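Local coordinates for protein serine protease inhibitor (Thermoanaerobacter tengcongensis, PDB 2PEF) that belongs to the serpin family, probably inhibits serine-type endopeptidases, and is captured here in the latent state, at residues Thr271-Glu276 and Ile307-His312; Tyr159-Val164 and Gly326-Val331. All blocks are in the same frame, centred on the assembly; numbering follows the deposited sequence. Where two conformers were deposited one is given.

Interaction 1 (Thr271-Glu276 and Ile307-His312); sequences TIKMNE and ISEVLH
Strands 255-273 and 310-318 run side by side at one side of the main serpin sheet, beta-sheet A, and this contact lies where Ile272 and Lys273 end the first of them opposite Leu311 and His312. Strands 271-273 and 310-312 run antiparallel, 162° between their directions. Ile272 and His312 form a hydrogen-bonded pair, Ile272 N to His312 O at 2.9 Å, with the reverse bond equally long. Met274 N then gives Val310 O an almost straight bond of 2.8 Å. Beyond Met274 the backbone turns into helix 275-280, and the amide of Asn275 takes over the pairing: OD1 accepts from Val310 N at 2.9 Å, the donor lying in the plane of the side-chain carbonyl, while ND2 reaches Ser308 O at 2.9 Å with that oxygen close to the amide plane. Two bonds fix the amide's rotation and tie the first turn of the helix to the backbone on both sides of Glu309. An alanine here would remove both, and is likely to leave Val310 N and Ser308 O without their mates and the start of strand 310-318 less firmly held. Met274 reaches toward His312 on the face that also holds Ile272, its methyl CE 3.8 Å from the centre of the His312 ring, a CH-pi contact over one ring face, while SD stands oblique to it. Holding chi1 at -80° places CG beside the backbone N of Met274, and the extended chain beyond carries CE to the ring. On the other face of the sheet Lys273, all-extended, crosses Glu309 at about a right angle. Its NZ meets Glu309 OE2 at 3.1 Å in a salt bridge, arriving from above the carboxylate plane, with CD and CE also touching the end of Glu309.

Interaction 2 (Tyr159-Val164 and Gly326-Val331); sequences YLINAV and GAVTSV
Gly326 CA lies 3.3 Å from Val164 O in a CA-H...O contact at the start of the antiparallel pairing. Ala327 follows as a hydrogen-bonded pair with Val164, Ala327 N to Val164 O and Val164 N to Ala327 O, both 2.9 Å. Val328 turns its side chain to the face shared with Ile161 and Ala163. Its CG1, anti to the backbone N (chi1 174°), lies 3.7 Å from Ile161 CG2, the closest apolar meeting of the contact, and the two side chains pass at a slant. Thr329 pairs with Asn162, Thr329 N to Asn162 O and Asn162 N to Thr329 O, both 2.9 Å; on the same face Ser37 OG is hydrogen-bonded to both Thr329 OG1 and Asn162 OD1, and Asn93 OD1 holds Asn162 ND2, so both ends of this buried amide are satisfied. Ser330 lies across from Ile161, its CB 4.1 Å from Ile161 CG1. Val331 closes the row with Leu160: Val331 N to Leu160 O is short at 2.8 Å, whereas the return bond, Leu160 N to Val331 O, stretches to 3.3 Å, and Val331 CG1 rests 4.1 Å from Leu160 CD1. Helix 35-46 packs against this side, touching Leu160, Asn162, Thr329 and Val331. Strand 322-331 thus lies in the middle of beta-sheet A, between strands 158-169 and 310-318, as expected of a latent serpin, whose reactive-centre loop has entered its own sheet as an extra strand.

Both interactions belong to beta-sheet A and are bridged by the inserted strand: Leu311 O of interaction 1 lies 2.9 Å from Ser330 N of interaction 2, probably a hydrogen bond, so that segments 271-276, 307-312, 326-331 and 159-164 follow one another across the sheet. Interaction 2 is wholly buried and held by regular backbone bonding, with small and branched apolar side chains and a polar pair, Asn162 and Thr329, both bonded to Ser37. Interaction 1 is partly exposed and at a strand end, where a salt bridge, an asparagine amide and a methionine-histidine contact supplement a shorter ladder. Helix 35-46 touches both, among others at His312 and at Thr329.

Interaction 1 (Thr271-Glu276 and Ile307-His312)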
# COMPACT_ATOMS: atom_id res chain seq x y z
N THR A 271 -1.13 -2.04 -10.80
CA THR A 271 -2.49 -1.55 -10.64
C THR A 271 -3.42 -2.73 -10.36
O THR A 271 -3.40 -3.72 -11.08
CB THR A 271 -2.94 -0.74 -11.87
OG1 THR A 271 -2.04 0.36 -12.06
CG2 THR A 271 -4.36 -0.20 -11.69
N ILE A 272 -4.24 -2.60 -9.32
CA ILE A 272 -5.17 -3.66 -8.96
C ILE A 272 -6.52 -3.12 -8.46
O ILE A 272 -6.56 -2.13 -7.72
CB ILE A 272 -4.54 -4.67 -7.94
CG1 ILE A 272 -5.42 -5.91 -7.79
CG2 ILE A 272 -4.23 -4.00 -6.59
CD1 ILE A 272 -4.66 -7.15 -7.34
N LYS A 273 -7.59 -3.77 -8.89
CA LYS A 273 -8.93 -3.50 -8.37
C LYS A 273 -9.14 -4.36 -7.13
O LYS A 273 -8.95 -5.58 -7.18
CB LYS A 273 -9.97 -3.81 -9.45
CG LYS A 273 -11.41 -3.48 -9.07
CD LYS A 273 -12.33 -3.70 -10.26
CE LYS A 273 -13.78 -3.81 -9.82
NZ LYS A 273 -14.71 -3.88 -10.98
N MET A 274 -9.50 -3.73 -6.02
CA MET A 274 -9.55 -4.41 -4.73
C MET A 274 -10.93 -4.91 -4.29
O MET A 274 -11.07 -5.47 -3.20
CB MET A 274 -8.91 -3.53 -3.65
CG MET A 274 -7.40 -3.59 -3.65
SD MET A 274 -6.65 -2.46 -2.48
CE MET A 274 -4.98 -3.11 -2.45
N ASN A 275 -11.94 -4.71 -5.14
CA ASN A 275 -13.31 -5.10 -4.82
C ASN A 275 -13.46 -6.52 -4.27
O ASN A 275 -13.98 -6.70 -3.16
CB ASN A 275 -14.22 -4.91 -6.03
CG ASN A 275 -14.48 -3.46 -6.36
OD1 ASN A 275 -13.58 -2.61 -6.26
ND2 ASN A 275 -15.70 -3.15 -6.76
N GLU A 276 -13.00 -7.50 -5.04
CA GLU A 276 -13.15 -8.92 -4.71
C GLU A 276 -12.42 -9.31 -3.42
O GLU A 276 -12.95 -10.07 -2.60
CB GLU A 276 -12.68 -9.80 -5.87
CG GLU A 276 -13.68 -9.91 -7.02
CD GLU A 276 -13.25 -10.92 -8.08
OE1 GLU A 276 -12.14 -11.49 -7.98
OE2 GLU A 276 -14.03 -11.15 -9.03
N ILE A 307 -20.11 2.06 -3.31
CA ILE A 307 -18.79 2.02 -3.91
C ILE A 307 -18.82 1.25 -5.23
O ILE A 307 -19.28 0.11 -5.28
CB ILE A 307 -17.74 1.41 -2.95
CG1 ILE A 307 -17.67 2.23 -1.66
CG2 ILE A 307 -16.37 1.32 -3.64
CD1 ILE A 307 -16.81 1.61 -0.57
N SER A 308 -18.35 1.89 -6.29
CA SER A 308 -18.23 1.25 -7.59
C SER A 308 -16.95 0.44 -7.66
O SER A 308 -16.99 -0.78 -7.88
CB SER A 308 -18.28 2.30 -8.71
OG SER A 308 -17.28 3.29 -8.52
N GLU A 309 -15.81 1.11 -7.47
CA GLU A 309 -14.52 0.44 -7.50
C GLU A 309 -13.57 0.99 -6.45
O GLU A 309 -13.58 2.19 -6.15
CB GLU A 309 -13.87 0.56 -8.88
CG GLU A 309 -14.55 -0.24 -9.99
CD GLU A 309 -13.70 -0.39 -11.24
OE1 GLU A 309 -12.57 0.16 -11.27
OE2 GLU A 309 -14.15 -1.06 -12.19
N VAL A 310 -12.76 0.10 -5.89
CA VAL A 310 -11.61 0.50 -5.09
C VAL A 310 -10.37 0.17 -5.93
O VAL A 310 -10.11 -1.00 -6.22
CB VAL A 310 -11.57 -0.21 -3.72
CG1 VAL A 310 -10.31 0.17 -2.94
CG2 VAL A 310 -12.81 0.13 -2.90
N LEU A 311 -9.65 1.21 -6.33
CA LEU A 311 -8.49 1.06 -7.21
C LEU A 311 -7.21 1.40 -6.47
O LEU A 311 -7.16 2.36 -5.71
CB LEU A 311 -8.65 1.94 -8.45
CG LEU A 311 -7.67 1.78 -9.62
CD1 LEU A 311 -7.86 0.45 -10.34
CD2 LEU A 311 -7.83 2.94 -10.60
N HIS A 312 -6.17 0.60 -6.72
CA HIS A 312 -4.87 0.74 -6.08
C HIS A 312 -3.80 0.82 -7.17
O HIS A 312 -3.76 -0.04 -8.04
CB HIS A 312 -4.62 -0.46 -5.17
CG HIS A 312 -3.60 -0.21 -4.10
ND1 HIS A 312 -2.41 -0.89 -4.01
CD2 HIS A 312 -3.61 0.65 -3.06
CE1 HIS A 312 -1.73 -0.46 -2.96
NE2 HIS A 312 -2.44 0.48 -2.37

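Interaction 2 (Tyr159-Val164 and Gly326-Val331)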
# COMPACT_ATOMS: atom_id res chain seq x y z
N TYR A 159 -15.36 11.20 -4.71
CA TYR A 159 -14.19 10.34 -4.68
C TYR A 159 -13.44 10.56 -3.37
O TYR A 159 -13.38 11.67 -2.85
CB TYR A 159 -13.23 10.67 -5.83
CG TYR A 159 -13.79 10.58 -7.24
CD1 TYR A 159 -13.38 11.50 -8.21
CD2 TYR A 159 -14.69 9.59 -7.61
CE1 TYR A 159 -13.86 11.43 -9.51
CE2 TYR A 159 -15.18 9.52 -8.91
CZ TYR A 159 -14.76 10.44 -9.85
OH TYR A 159 -15.23 10.38 -11.14
N LEU A 160 -12.86 9.48 -2.85
CA LEU A 160 -11.96 9.55 -1.71
C LEU A 160 -10.63 8.98 -2.18
O LEU A 160 -10.58 7.92 -2.81
CB LEU A 160 -12.50 8.76 -0.52
CG LEU A 160 -13.90 9.14 -0.01
CD1 LEU A 160 -15.00 8.37 -0.76
CD2 LEU A 160 -14.02 8.89 1.48
N ILE A 161 -9.54 9.69 -1.90
CA ILE A 161 -8.23 9.31 -2.41
C ILE A 161 -7.17 9.44 -1.32
O ILE A 161 -7.11 10.45 -0.62
CB ILE A 161 -7.80 10.17 -3.64
CG1 ILE A 161 -8.87 10.12 -4.74
CG2 ILE A 161 -6.45 9.69 -4.19
CD1 ILE A 161 -8.69 11.14 -5.85
N ASN A 162 -6.35 8.41 -1.19
CA ASN A 162 -5.13 8.50 -0.40
C ASN A 162 -3.89 8.37 -1.28
O ASN A 162 -3.89 7.62 -2.25
CB ASN A 162 -5.11 7.43 0.68
CG ASN A 162 -3.74 7.27 1.31
OD1 ASN A 162 -2.90 6.52 0.80
ND2 ASN A 162 -3.49 7.99 2.39
N ALA A 163 -2.83 9.09 -0.91
CA ALA A 163 -1.51 8.91 -1.51
C ALA A 163 -0.43 8.75 -0.44
O ALA A 163 -0.47 9.41 0.60
CB ALA A 163 -1.17 10.07 -2.43
N VAL A 164 0.50 7.84 -0.70
CA VAL A 164 1.67 7.63 0.15
C VAL A 164 2.92 7.77 -0.71
O VAL A 164 2.98 7.20 -1.81
CB VAL A 164 1.64 6.22 0.82
CG1 VAL A 164 2.96 5.91 1.53
CG2 VAL A 164 0.49 6.13 1.80
N GLY A 326 5.71 4.57 -4.15
CA GLY A 326 4.52 5.40 -4.14
C GLY A 326 3.26 4.57 -4.26
O GLY A 326 3.26 3.49 -4.87
N ALA A 327 2.17 5.07 -3.68
CA ALA A 327 0.89 4.40 -3.76
C ALA A 327 -0.26 5.39 -3.78
O ALA A 327 -0.19 6.46 -3.17
CB ALA A 327 0.72 3.43 -2.61
N VAL A 328 -1.30 5.03 -4.51
CA VAL A 328 -2.56 5.74 -4.46
C VAL A 328 -3.66 4.71 -4.29
O VAL A 328 -3.61 3.64 -4.90
CB VAL A 328 -2.82 6.57 -5.74
CG1 VAL A 328 -4.22 7.18 -5.72
CG2 VAL A 328 -1.77 7.67 -5.90
N THR A 329 -4.61 5.02 -3.42
CA THR A 329 -5.85 4.25 -3.32
C THR A 329 -7.02 5.20 -3.53
O THR A 329 -7.14 6.22 -2.86
CB THR A 329 -5.98 3.54 -1.96
OG1 THR A 329 -4.76 2.86 -1.65
CG2 THR A 329 -7.13 2.53 -2.00
N SER A 330 -7.89 4.85 -4.48
CA SER A 330 -9.07 5.66 -4.75
C SER A 330 -10.35 4.86 -4.49
O SER A 330 -10.38 3.63 -4.67
CB SER A 330 -9.05 6.23 -6.17
OG SER A 330 -9.00 5.19 -7.12
N VAL A 331 -11.39 5.56 -4.06
CA VAL A 331 -12.70 4.97 -3.84
C VAL A 331 -13.72 5.70 -4.71
O VAL A 331 -13.82 6.93 -4.68
CB VAL A 331 -13.10 5.05 -2.34
CG1 VAL A 331 -14.53 4.53 -2.12
CG2 VAL A 331 -12.11 4.29 -1.47